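Local coordinates for protein DNA alpha-glucosyltransferase (Enterobacteria phage T4, PDB 1XV5) that is a phage glucosyltransferase of the GT-B clan, also called AGT, with two Rossmann-like domains and uridine-5'-diphosphate bound in this model, at residues N200-R205 with T230-L235; G291-K296 with E307-E312; E283-S288 with C316-V321; G211-F216 with I242-K247. All coordinates share one frame; numbering follows the deposited sequence.

Interaction 1. Residues N200-R205 with T230-L235; sequences NRWIGR and TVMEGL. With UDP (uridine-5'-diphosphate), chain C.
R201 and E233 meet over one face of two parallel neighbouring strands, 200-203 and 230-233. R201 NH1 lies 2.7 Å from E233 OE2, a salt bridge whose hydrogen bond is bent to 134° at the hydrogen and uses the anti lone pair of the carboxylate. Guanidinium and carboxylate planes stand 82° apart, and V231 CB lies over a face of the guanidinium. The R201 chain leaves with CG anti to the backbone N (chi1 -168°) and bends at chi3, which brings its head across to the next strand. On the other face, M232 CE sits 4.0 Å above the plane of the W202 indole, offset toward its rim, while L235 CD2 reaches W202 CZ3 at 3.5 Å. Between the two faces, nearly straight backbone bonds such as W202 N to V231 O (2.8 Å) and E233 N to W202 O (2.8 Å) set the register. Past the strand ends the chain turns to the ligand: R205 NE binds UDP O2B at 3.0 Å and R205 NH1 binds UDP O1B at 2.8 Å, a two-pronged grip on the outer phosphate. Further out, R284 forms a salt bridge with E233 OE1 and S288 OG accepts from R201 NE, which probably helps hold the ion pair. The strands belong to a beta-alpha-beta unit whose helix 212-223 covers the W202 and M232 face, while helix 278-286 packs on the face of R201 and E233.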
# COMPACT_ATOMS: atom_id res chain seq x y z
N ASN A 200 6.32 -16.13 12.95
CA ASN A 200 5.73 -14.81 13.05
C ASN A 200 6.38 -14.00 11.94
O ASN A 200 7.57 -13.71 11.99
CB ASN A 200 6.03 -14.21 14.43
CG ASN A 200 5.51 -15.09 15.55
OD1 ASN A 200 6.18 -16.02 16.01
ND2 ASN A 200 4.29 -14.80 16.00
N ARG A 201 5.58 -13.65 10.93
CA ARG A 201 6.10 -12.95 9.77
C ARG A 201 5.57 -11.53 9.59
O ARG A 201 4.37 -11.31 9.42
CB ARG A 201 5.79 -13.80 8.52
CG ARG A 201 6.49 -13.39 7.23
CD ARG A 201 6.09 -14.33 6.09
NE ARG A 201 6.38 -15.74 6.41
CZ ARG A 201 7.55 -16.34 6.21
NH1 ARG A 201 8.57 -15.67 5.67
NH2 ARG A 201 7.72 -17.60 6.58
N TRP A 202 6.49 -10.58 9.63
CA TRP A 202 6.20 -9.16 9.46
C TRP A 202 6.52 -8.81 8.00
O TRP A 202 7.50 -9.31 7.46
CB TRP A 202 7.11 -8.35 10.38
CG TRP A 202 6.94 -6.85 10.33
CD1 TRP A 202 6.20 -6.08 11.19
CD2 TRP A 202 7.57 -5.95 9.41
NE1 TRP A 202 6.33 -4.75 10.86
CE2 TRP A 202 7.16 -4.64 9.77
CE3 TRP A 202 8.43 -6.11 8.32
CZ2 TRP A 202 7.59 -3.50 9.07
CZ3 TRP A 202 8.86 -4.98 7.62
CH2 TRP A 202 8.43 -3.69 8.00
N ILE A 203 5.69 -7.98 7.37
CA ILE A 203 5.94 -7.55 5.99
C ILE A 203 5.81 -6.04 5.87
O ILE A 203 4.96 -5.42 6.52
CB ILE A 203 4.97 -8.22 4.98
CG1 ILE A 203 3.51 -8.04 5.43
CG2 ILE A 203 5.32 -9.69 4.80
CD1 ILE A 203 2.49 -8.45 4.36
N GLY A 204 6.66 -5.45 5.03
CA GLY A 204 6.63 -4.01 4.82
C GLY A 204 7.91 -3.55 4.14
O GLY A 204 8.41 -4.21 3.24
N ARG A 205 8.42 -2.39 4.57
CA ARG A 205 9.66 -1.85 4.02
C ARG A 205 10.35 -1.03 5.09
O ARG A 205 9.78 -0.79 6.16
CB ARG A 205 9.41 -1.02 2.76
CG ARG A 205 8.33 0.04 2.87
CD ARG A 205 8.00 0.57 1.48
NE ARG A 205 6.92 1.55 1.51
CZ ARG A 205 7.06 2.81 1.91
NH1 ARG A 205 6.02 3.63 1.90
NH2 ARG A 205 8.25 3.26 2.30
N THR A 230 10.85 -15.36 14.21
CA THR A 230 10.41 -14.14 13.56
C THR A 230 11.13 -13.90 12.25
O THR A 230 12.35 -14.02 12.16
CB THR A 230 10.62 -12.91 14.47
OG1 THR A 230 9.74 -12.99 15.59
CG2 THR A 230 10.35 -11.62 13.70
N VAL A 231 10.34 -13.57 11.23
CA VAL A 231 10.85 -13.27 9.90
C VAL A 231 10.26 -11.92 9.54
O VAL A 231 9.10 -11.63 9.84
CB VAL A 231 10.38 -14.31 8.86
CG1 VAL A 231 10.82 -13.88 7.46
CG2 VAL A 231 10.95 -15.68 9.20
N MET A 232 11.07 -11.08 8.91
CA MET A 232 10.63 -9.76 8.50
C MET A 232 11.02 -9.60 7.04
O MET A 232 12.21 -9.62 6.69
CB MET A 232 11.28 -8.69 9.38
CG MET A 232 10.94 -8.89 10.86
SD MET A 232 11.80 -7.77 11.99
CE MET A 232 11.05 -6.27 11.55
N GLU A 233 10.02 -9.46 6.18
CA GLU A 233 10.26 -9.35 4.74
C GLU A 233 10.07 -7.96 4.17
O GLU A 233 9.13 -7.26 4.53
CB GLU A 233 9.33 -10.32 3.99
CG GLU A 233 9.53 -11.80 4.29
CD GLU A 233 8.74 -12.70 3.35
OE1 GLU A 233 8.56 -12.31 2.18
OE2 GLU A 233 8.31 -13.79 3.77
N GLY A 234 10.96 -7.58 3.26
CA GLY A 234 10.85 -6.29 2.60
C GLY A 234 11.74 -5.16 3.08
O GLY A 234 11.68 -4.06 2.53
N LEU A 235 12.56 -5.40 4.09
CA LEU A 235 13.43 -4.35 4.62
C LEU A 235 14.67 -4.12 3.77
O LEU A 235 15.67 -4.83 3.90
CB LEU A 235 13.85 -4.68 6.06
CG LEU A 235 12.75 -4.74 7.12
CD1 LEU A 235 13.37 -5.07 8.47
CD2 LEU A 235 12.00 -3.41 7.18
N1 UDP C . 5.55 -5.44 -1.62
C2 UDP C . 6.17 -6.42 -2.37
N3 UDP C . 7.51 -6.58 -2.13
C4 UDP C . 8.28 -5.88 -1.22
C5 UDP C . 7.56 -4.89 -0.47
C6 UDP C . 6.25 -4.71 -0.69
O2 UDP C . 5.57 -7.11 -3.19
O4 UDP C . 9.48 -6.13 -1.11
C1' UDP C . 4.12 -5.21 -1.85
C2' UDP C . 3.24 -5.42 -0.63
O2' UDP C . 2.96 -6.79 -0.43
C3' UDP C . 2.03 -4.59 -1.04
C4' UDP C . 2.69 -3.37 -1.67
O4' UDP C . 3.95 -3.86 -2.20
O3' UDP C . 1.27 -5.30 -2.02
C5' UDP C . 2.96 -2.22 -0.72
O5' UDP C . 1.75 -1.49 -0.50
PA UDP C . 1.30 -1.00 0.95
O1A UDP C . 0.01 -0.30 0.75
O2A UDP C . 1.35 -2.16 1.89
O3A UDP C . 2.44 0.06 1.44
PB UDP C . 3.37 1.12 0.61
O1B UDP C . 3.55 2.31 1.49
O2B UDP C . 4.57 0.40 0.13
O3B UDP C . 2.48 1.54 -0.63

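Interaction 2. Residues G291-K296 with E307-E312; sequences GYQLSK and EYTHLE. With UDP (uridine-5'-diphosphate), chain C.
The amide of Q293 lies flat on the imidazole of H310, the two planes 18° apart, with Q293 NE2 3.2 Å above the ring plane and over its centre. Q293 CG adds a CH-pi contact to the same ring. A bend at chi2 (-75°) turns the Q293 chain across the ring, from where NE2 donates twice: to T309 OG1 at 2.8 Å, and to E307 OE1 at 2.9 Å. The glutamate oxygen lies in the amide plane, yet is met from above its own carboxylate, whose plane is turned 73° from the amide. S295 OG donates to the same OE1 at 2.6 Å, on its syn lone pair, so two donors grip one buried oxygen. The contact joins strand 288-293 to the start of helix 308-316 across a long loop, within a beta-alpha-beta unit, with E307 at the N-cap. There Y308 N and T309 N donate to UDP O1A and O2A, and the E312 carboxylate accepts from both ribose hydroxyls. The H310 ring is held at its edge: E307 N donates to ND1 at 2.8 Å in the ring plane, and a water 2.9 Å from H310 NE2 also lies within hydrogen-bonding distance of Q293 O and S295 O.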
# COMPACT_ATOMS: atom_id res chain seq x y z
N GLY A 291 0.83 -13.12 11.06
CA GLY A 291 1.36 -12.09 10.19
C GLY A 291 1.27 -10.76 10.91
O GLY A 291 0.29 -10.48 11.59
N TYR A 292 2.30 -9.93 10.74
CA TYR A 292 2.35 -8.64 11.41
C TYR A 292 2.42 -7.46 10.46
O TYR A 292 3.19 -7.46 9.50
CB TYR A 292 3.56 -8.59 12.34
CG TYR A 292 3.52 -9.59 13.46
CD1 TYR A 292 3.38 -9.18 14.79
CD2 TYR A 292 3.62 -10.96 13.21
CE1 TYR A 292 3.34 -10.10 15.83
CE2 TYR A 292 3.58 -11.90 14.24
CZ TYR A 292 3.44 -11.46 15.55
OH TYR A 292 3.40 -12.38 16.58
N GLN A 293 1.60 -6.46 10.73
CA GLN A 293 1.58 -5.23 9.95
C GLN A 293 1.40 -4.20 11.04
O GLN A 293 0.29 -4.00 11.55
CB GLN A 293 0.39 -5.24 8.99
CG GLN A 293 0.63 -4.41 7.73
CD GLN A 293 0.56 -2.92 7.98
OE1 GLN A 293 0.65 -2.46 9.11
NE2 GLN A 293 0.40 -2.16 6.91
N LEU A 294 2.50 -3.57 11.43
CA LEU A 294 2.47 -2.62 12.53
C LEU A 294 2.56 -1.15 12.16
O LEU A 294 3.13 -0.35 12.91
CB LEU A 294 3.58 -2.99 13.52
CG LEU A 294 3.56 -4.46 13.97
CD1 LEU A 294 4.76 -4.74 14.87
CD2 LEU A 294 2.25 -4.76 14.69
N SER A 295 1.99 -0.77 11.02
CA SER A 295 2.01 0.63 10.62
C SER A 295 1.30 1.45 11.69
O SER A 295 0.25 1.06 12.21
CB SER A 295 1.33 0.81 9.26
OG SER A 295 2.17 0.30 8.24
N LYS A 296 1.88 2.60 12.01
CA LYS A 296 1.37 3.47 13.05
C LYS A 296 1.33 4.94 12.64
O LYS A 296 1.84 5.81 13.35
CB LYS A 296 2.25 3.31 14.29
CG LYS A 296 3.74 3.47 13.98
CD LYS A 296 4.61 2.65 14.92
CE LYS A 296 4.48 3.13 16.35
NZ LYS A 296 5.28 2.29 17.28
N GLU A 307 -3.68 -0.60 4.52
CA GLU A 307 -2.68 -0.71 3.46
C GLU A 307 -2.74 -2.09 2.83
O GLU A 307 -3.38 -3.00 3.37
CB GLU A 307 -1.29 -0.46 4.04
CG GLU A 307 -1.14 0.93 4.62
CD GLU A 307 0.21 1.16 5.24
OE1 GLU A 307 0.41 0.74 6.40
OE2 GLU A 307 1.07 1.74 4.56
N TYR A 308 -2.09 -2.26 1.69
CA TYR A 308 -2.11 -3.56 1.03
C TYR A 308 -1.55 -4.68 1.90
O TYR A 308 -2.10 -5.78 1.91
CB TYR A 308 -1.38 -3.49 -0.31
CG TYR A 308 -2.25 -2.85 -1.37
CD1 TYR A 308 -1.94 -1.60 -1.90
CD2 TYR A 308 -3.43 -3.47 -1.78
CE1 TYR A 308 -2.80 -0.98 -2.81
CE2 TYR A 308 -4.29 -2.86 -2.69
CZ TYR A 308 -3.97 -1.61 -3.20
OH TYR A 308 -4.84 -1.00 -4.08
N THR A 309 -0.48 -4.41 2.64
CA THR A 309 0.07 -5.46 3.49
C THR A 309 -0.95 -5.87 4.55
O THR A 309 -0.95 -7.02 4.99
CB THR A 309 1.39 -5.04 4.16
OG1 THR A 309 1.26 -3.74 4.74
CG2 THR A 309 2.53 -5.04 3.13
N HIS A 310 -1.82 -4.95 4.96
CA HIS A 310 -2.86 -5.27 5.94
C HIS A 310 -3.80 -6.30 5.30
O HIS A 310 -4.07 -7.37 5.84
CB HIS A 310 -3.73 -4.05 6.28
CG HIS A 310 -3.11 -3.10 7.25
ND1 HIS A 310 -2.94 -1.76 6.96
CD2 HIS A 310 -2.71 -3.26 8.54
CE1 HIS A 310 -2.48 -1.14 8.03
NE2 HIS A 310 -2.33 -2.02 9.00
N LEU A 311 -4.30 -5.94 4.12
CA LEU A 311 -5.23 -6.79 3.40
C LEU A 311 -4.66 -8.15 3.03
O LEU A 311 -5.36 -9.16 3.07
CB LEU A 311 -5.71 -6.07 2.14
CG LEU A 311 -6.27 -4.65 2.34
CD1 LEU A 311 -6.82 -4.14 1.02
CD2 LEU A 311 -7.37 -4.65 3.42
N GLU A 312 -3.39 -8.18 2.66
CA GLU A 312 -2.75 -9.42 2.28
C GLU A 312 -2.71 -10.43 3.42
O GLU A 312 -2.86 -11.63 3.19
CB GLU A 312 -1.34 -9.12 1.74
CG GLU A 312 -1.40 -8.46 0.36
CD GLU A 312 -0.10 -7.81 -0.08
OE1 GLU A 312 0.02 -7.53 -1.30
OE2 GLU A 312 0.78 -7.55 0.76
N1 UDP C . 5.55 -5.44 -1.62
C2 UDP C . 6.17 -6.42 -2.37
N3 UDP C . 7.51 -6.58 -2.13
C4 UDP C . 8.28 -5.88 -1.22
C5 UDP C . 7.56 -4.89 -0.47
C6 UDP C . 6.25 -4.71 -0.69
O2 UDP C . 5.57 -7.11 -3.19
O4 UDP C . 9.48 -6.13 -1.11
C1' UDP C . 4.12 -5.21 -1.85
C2' UDP C . 3.24 -5.42 -0.63
O2' UDP C . 2.96 -6.79 -0.43
C3' UDP C . 2.03 -4.59 -1.04
C4' UDP C . 2.69 -3.37 -1.67
O4' UDP C . 3.95 -3.86 -2.20
O3' UDP C . 1.27 -5.30 -2.02
C5' UDP C . 2.96 -2.22 -0.72
O5' UDP C . 1.75 -1.49 -0.50
PA UDP C . 1.30 -1.00 0.95
O1A UDP C . 0.01 -0.30 0.75
O2A UDP C . 1.35 -2.16 1.89
O3A UDP C . 2.44 0.06 1.44
PB UDP C . 3.37 1.12 0.61
O1B UDP C . 3.55 2.31 1.49
O2B UDP C . 4.57 0.40 0.13
O3B UDP C . 2.48 1.54 -0.63
O HOH W 1 -1.09 -1.55 11.62

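Interaction 3. Residues E283-S288 with C316-V321; sequences ERMSKS and CGTIPV
The end of helix 278-286 comes up against the turn that leads from helix 308-316 into strand 319-323, with the CA atoms of S286 and C316 5.1 Å apart. There M285 CG lies 3.4 Å from C316 SG, and T318 CG2 touches the same methionine carbon at 3.8 Å. The M285 chain folds at both chi2 and chi3, so that cysteine and threonine meet its middle rather than its terminal methyl, which continues toward I203 of strand 199-203. G317, with positive phi (95°), is where the chain leaves helical geometry, in a Schellman motif; this delivers T318 and then the strand of this parallel, Rossmann-like sheet. T318 OG1, anti to its own nitrogen at chi1 -176°, donates to S288 O at 2.7 Å, approaching from above the carbonyl plane, 42° out of it. Beside this, S286 CB rests 3.4 Å from C316 O, and one water sits within hydrogen-bonding distance of S286 O and C316 O, linking the two segments. Within 283-288, S288 OG and K287 N reach R284 O from opposite faces of its carbonyl plane, while S286 OG turns back to E283 O at 2.6 Å. Y371 and L313 pack against T318.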
# COMPACT_ATOMS: atom_id res chain seq x y z
N GLU A 283 2.59 -16.90 -0.45
CA GLU A 283 2.68 -18.34 -0.25
C GLU A 283 3.31 -18.61 1.12
O GLU A 283 2.80 -19.42 1.90
CB GLU A 283 3.52 -18.97 -1.37
CG GLU A 283 3.72 -20.47 -1.27
CD GLU A 283 2.42 -21.27 -1.25
OE1 GLU A 283 1.44 -20.84 -1.89
OE2 GLU A 283 2.39 -22.33 -0.60
N ARG A 284 4.42 -17.93 1.42
CA ARG A 284 5.09 -18.11 2.70
C ARG A 284 4.20 -17.69 3.87
O ARG A 284 4.14 -18.37 4.90
CB ARG A 284 6.39 -17.29 2.76
CG ARG A 284 7.53 -17.83 1.89
CD ARG A 284 8.82 -17.05 2.16
NE ARG A 284 8.78 -15.68 1.67
CZ ARG A 284 9.11 -15.30 0.44
NH1 ARG A 284 9.51 -16.21 -0.45
NH2 ARG A 284 9.06 -14.02 0.09
N MET A 285 3.51 -16.57 3.69
CA MET A 285 2.63 -16.04 4.74
C MET A 285 1.45 -16.96 5.00
O MET A 285 1.03 -17.11 6.15
CB MET A 285 2.13 -14.65 4.35
CG MET A 285 1.34 -13.94 5.43
SD MET A 285 2.33 -13.50 6.88
CE MET A 285 3.23 -12.05 6.25
N SER A 286 0.91 -17.57 3.95
CA SER A 286 -0.24 -18.46 4.09
C SER A 286 0.09 -19.67 4.96
O SER A 286 -0.81 -20.35 5.45
CB SER A 286 -0.73 -18.93 2.72
OG SER A 286 0.21 -19.83 2.14
N LYS A 287 1.38 -19.94 5.13
CA LYS A 287 1.82 -21.07 5.94
C LYS A 287 2.45 -20.62 7.25
O LYS A 287 3.06 -21.42 7.96
CB LYS A 287 2.82 -21.93 5.14
CG LYS A 287 2.18 -22.64 3.94
CD LYS A 287 3.19 -23.45 3.12
CE LYS A 287 4.17 -22.55 2.39
NZ LYS A 287 5.02 -23.31 1.43
N SER A 288 2.29 -19.33 7.56
CA SER A 288 2.84 -18.76 8.79
C SER A 288 1.72 -18.55 9.81
O SER A 288 0.63 -18.09 9.46
CB SER A 288 3.51 -17.42 8.50
OG SER A 288 4.56 -17.57 7.57
N CYS A 316 -4.67 -14.08 2.70
CA CYS A 316 -3.98 -15.35 2.50
C CYS A 316 -4.21 -16.38 3.61
O CYS A 316 -3.73 -17.51 3.51
CB CYS A 316 -2.47 -15.12 2.30
SG CYS A 316 -1.54 -14.70 3.77
N GLY A 317 -4.93 -16.01 4.65
CA GLY A 317 -5.22 -16.99 5.69
C GLY A 317 -4.36 -17.09 6.93
O GLY A 317 -4.39 -18.13 7.59
N THR A 318 -3.58 -16.07 7.24
CA THR A 318 -2.80 -16.12 8.47
C THR A 318 -3.61 -15.28 9.45
O THR A 318 -4.62 -14.69 9.07
CB THR A 318 -1.39 -15.49 8.31
OG1 THR A 318 -0.65 -15.67 9.53
CG2 THR A 318 -1.48 -14.01 8.00
N ILE A 319 -3.21 -15.24 10.72
CA ILE A 319 -3.91 -14.41 11.69
C ILE A 319 -3.27 -13.03 11.64
O ILE A 319 -2.07 -12.89 11.87
CB ILE A 319 -3.77 -14.96 13.12
CG1 ILE A 319 -4.63 -16.22 13.27
CG2 ILE A 319 -4.20 -13.89 14.13
CD1 ILE A 319 -6.12 -15.98 13.12
N PRO A 320 -4.06 -11.99 11.32
CA PRO A 320 -3.49 -10.64 11.25
C PRO A 320 -3.23 -10.01 12.61
O PRO A 320 -4.09 -10.03 13.49
CB PRO A 320 -4.56 -9.85 10.48
CG PRO A 320 -5.33 -10.89 9.74
CD PRO A 320 -5.41 -12.02 10.73
N VAL A 321 -2.04 -9.46 12.77
CA VAL A 321 -1.69 -8.77 14.00
C VAL A 321 -1.40 -7.34 13.53
O VAL A 321 -0.39 -7.10 12.87
CB VAL A 321 -0.44 -9.39 14.66
CG1 VAL A 321 -0.08 -8.61 15.92
CG2 VAL A 321 -0.71 -10.86 15.00
O HOH W 2 -3.63 -19.91 4.85

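Interaction 4. Residues G211-F216 with I242-K247; sequences GFYQMF and IAIKEK
I244 CD1 fits into the corner formed by F212 and F216, 3.7 Å from F212 CE2 and 3.9 Å from F216 CE2. This is the close-packed, buried half of the contact. With chi2 extended (170°), the isoleucine sends its outer methyl toward helix 212-223, while I244 CG2 lies 4.0 Å from F216 CE2; isoleucine and F216 cross at about a right angle. F212 also lies against Y213, its CE2 3.5 Å above the centre of the tyrosine ring on the face opposite K247. The two helices, 212-223 and 239-246, come just before and just after strand 229-233 in the chain, in the Rossmann-like domain of this GT-B protein. Their short segments run in broadly the same direction, 34° apart, but their axes come no closer than 12.3 Å, so long side chains rather than backbones bridge the gap. I249 touches Y213, F216 and I244, and M232 of strand 229-233 touches F212 and F216. The solvent side holds the partly exposed Y213 with A243 and the exposed K247; its approaches are close, but it is less buried. K247, just past the helix, comes at Y213 from the opposite direction and lays its ammonium over the ring in a cation-pi contact, NZ 3.7 Å from the centroid and 20° off the ring normal. Bends at chi2 and chi3 carry K247 CE to 3.2 Å from Y213 CE2 as well. At the far end of the tyrosine, Y213 OH meets CB of A243, itself partly exposed, at 3.4 Å.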
# COMPACT_ATOMS: atom_id res chain seq x y z
N GLY A 211 6.54 0.35 11.55
CA GLY A 211 6.67 -0.39 12.80
C GLY A 211 7.64 -1.56 12.91
O GLY A 211 7.39 -2.47 13.69
N PHE A 212 8.74 -1.55 12.16
CA PHE A 212 9.66 -2.67 12.27
C PHE A 212 10.39 -2.71 13.61
O PHE A 212 10.71 -3.78 14.11
CB PHE A 212 10.65 -2.71 11.09
CG PHE A 212 11.50 -1.48 10.93
CD1 PHE A 212 11.12 -0.47 10.05
CD2 PHE A 212 12.70 -1.35 11.62
CE1 PHE A 212 11.93 0.66 9.86
CE2 PHE A 212 13.52 -0.23 11.43
CZ PHE A 212 13.13 0.77 10.55
N TYR A 213 10.65 -1.55 14.21
CA TYR A 213 11.34 -1.55 15.50
C TYR A 213 10.48 -2.25 16.55
O TYR A 213 11.00 -2.92 17.44
CB TYR A 213 11.64 -0.12 15.97
CG TYR A 213 12.87 0.48 15.35
CD1 TYR A 213 12.79 1.63 14.57
CD2 TYR A 213 14.12 -0.12 15.52
CE1 TYR A 213 13.93 2.18 13.97
CE2 TYR A 213 15.26 0.42 14.93
CZ TYR A 213 15.16 1.57 14.16
OH TYR A 213 16.29 2.11 13.56
N GLN A 214 9.17 -2.07 16.44
CA GLN A 214 8.26 -2.70 17.38
C GLN A 214 8.25 -4.22 17.21
O GLN A 214 8.02 -4.96 18.18
CB GLN A 214 6.85 -2.11 17.21
CG GLN A 214 6.71 -0.69 17.80
CD GLN A 214 7.54 0.37 17.06
OE1 GLN A 214 8.05 1.31 17.68
NE2 GLN A 214 7.65 0.23 15.75
N MET A 215 8.51 -4.68 16.00
CA MET A 215 8.56 -6.12 15.75
C MET A 215 9.83 -6.69 16.40
O MET A 215 9.79 -7.75 17.04
CB MET A 215 8.57 -6.40 14.24
CG MET A 215 8.34 -7.87 13.88
SD MET A 215 6.68 -8.44 14.34
CE MET A 215 6.93 -10.22 14.36
N PHE A 216 10.95 -5.99 16.23
CA PHE A 216 12.21 -6.43 16.84
C PHE A 216 12.02 -6.51 18.35
O PHE A 216 12.49 -7.45 19.00
CB PHE A 216 13.34 -5.44 16.54
CG PHE A 216 13.91 -5.54 15.16
CD1 PHE A 216 14.47 -6.74 14.70
CD2 PHE A 216 13.93 -4.43 14.32
CE1 PHE A 216 15.04 -6.82 13.43
CE2 PHE A 216 14.51 -4.51 13.05
CZ PHE A 216 15.06 -5.70 12.60
N ILE A 242 20.48 1.12 8.30
CA ILE A 242 21.76 1.16 9.00
C ILE A 242 21.58 1.49 10.48
O ILE A 242 22.36 1.04 11.33
CB ILE A 242 22.71 2.19 8.34
CG1 ILE A 242 23.08 1.70 6.94
CG2 ILE A 242 23.96 2.39 9.18
CD1 ILE A 242 23.80 2.72 6.08
N ALA A 243 20.54 2.25 10.80
CA ALA A 243 20.28 2.64 12.18
C ALA A 243 20.02 1.43 13.07
O ALA A 243 20.29 1.47 14.27
CB ALA A 243 19.08 3.58 12.23
N ILE A 244 19.50 0.35 12.49
CA ILE A 244 19.20 -0.86 13.25
C ILE A 244 20.47 -1.45 13.88
O ILE A 244 20.50 -1.74 15.07
CB ILE A 244 18.53 -1.91 12.36
CG1 ILE A 244 17.21 -1.36 11.82
CG2 ILE A 244 18.29 -3.19 13.16
CD1 ILE A 244 16.57 -2.22 10.73
N LYS A 245 21.50 -1.62 13.06
CA LYS A 245 22.76 -2.17 13.55
C LYS A 245 23.39 -1.22 14.56
O LYS A 245 23.91 -1.65 15.59
CB LYS A 245 23.74 -2.38 12.38
CG LYS A 245 25.14 -2.80 12.83
CD LYS A 245 26.09 -2.95 11.65
CE LYS A 245 27.53 -3.20 12.11
NZ LYS A 245 27.67 -4.43 12.93
N GLU A 246 23.35 0.07 14.26
CA GLU A 246 23.90 1.08 15.15
C GLU A 246 23.28 0.99 16.54
O GLU A 246 23.95 1.25 17.54
CB GLU A 246 23.68 2.48 14.56
CG GLU A 246 24.51 2.77 13.32
CD GLU A 246 24.23 4.14 12.72
OE1 GLU A 246 24.97 4.55 11.81
OE2 GLU A 246 23.25 4.79 13.15
N LYS A 247 22.01 0.62 16.60
CA LYS A 247 21.33 0.52 17.88
C LYS A 247 21.59 -0.82 18.56
O LYS A 247 21.10 -1.07 19.66
CB LYS A 247 19.82 0.74 17.70
CG LYS A 247 19.51 2.10 17.09
CD LYS A 247 18.22 2.70 17.61
CE LYS A 247 17.00 1.90 17.20
NZ LYS A 247 15.75 2.57 17.65

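In the fold
All four contacts belong to one domain of the two-domain GT-B fold, grouped about the parallel sheet that holds strands 199-203, 229-233, 288-293 and 319-323. Along the chain, interactions 1 and 4 interleave; interactions 3 and 2 follow, with 2 nested inside the loop that 3 closes. Interactions 1 and 2, with centres 10 Å apart, join through neighbouring strands and both touch UDP, so the strand ends and a helix start form one side of the ligand pocket. Interactions 3 and 4 lie 23 Å apart between centres, with helix 278-286 of interaction 3 and helix 212-223 of interaction 4 on opposite faces of the sheet, and interaction 1 touches both of them.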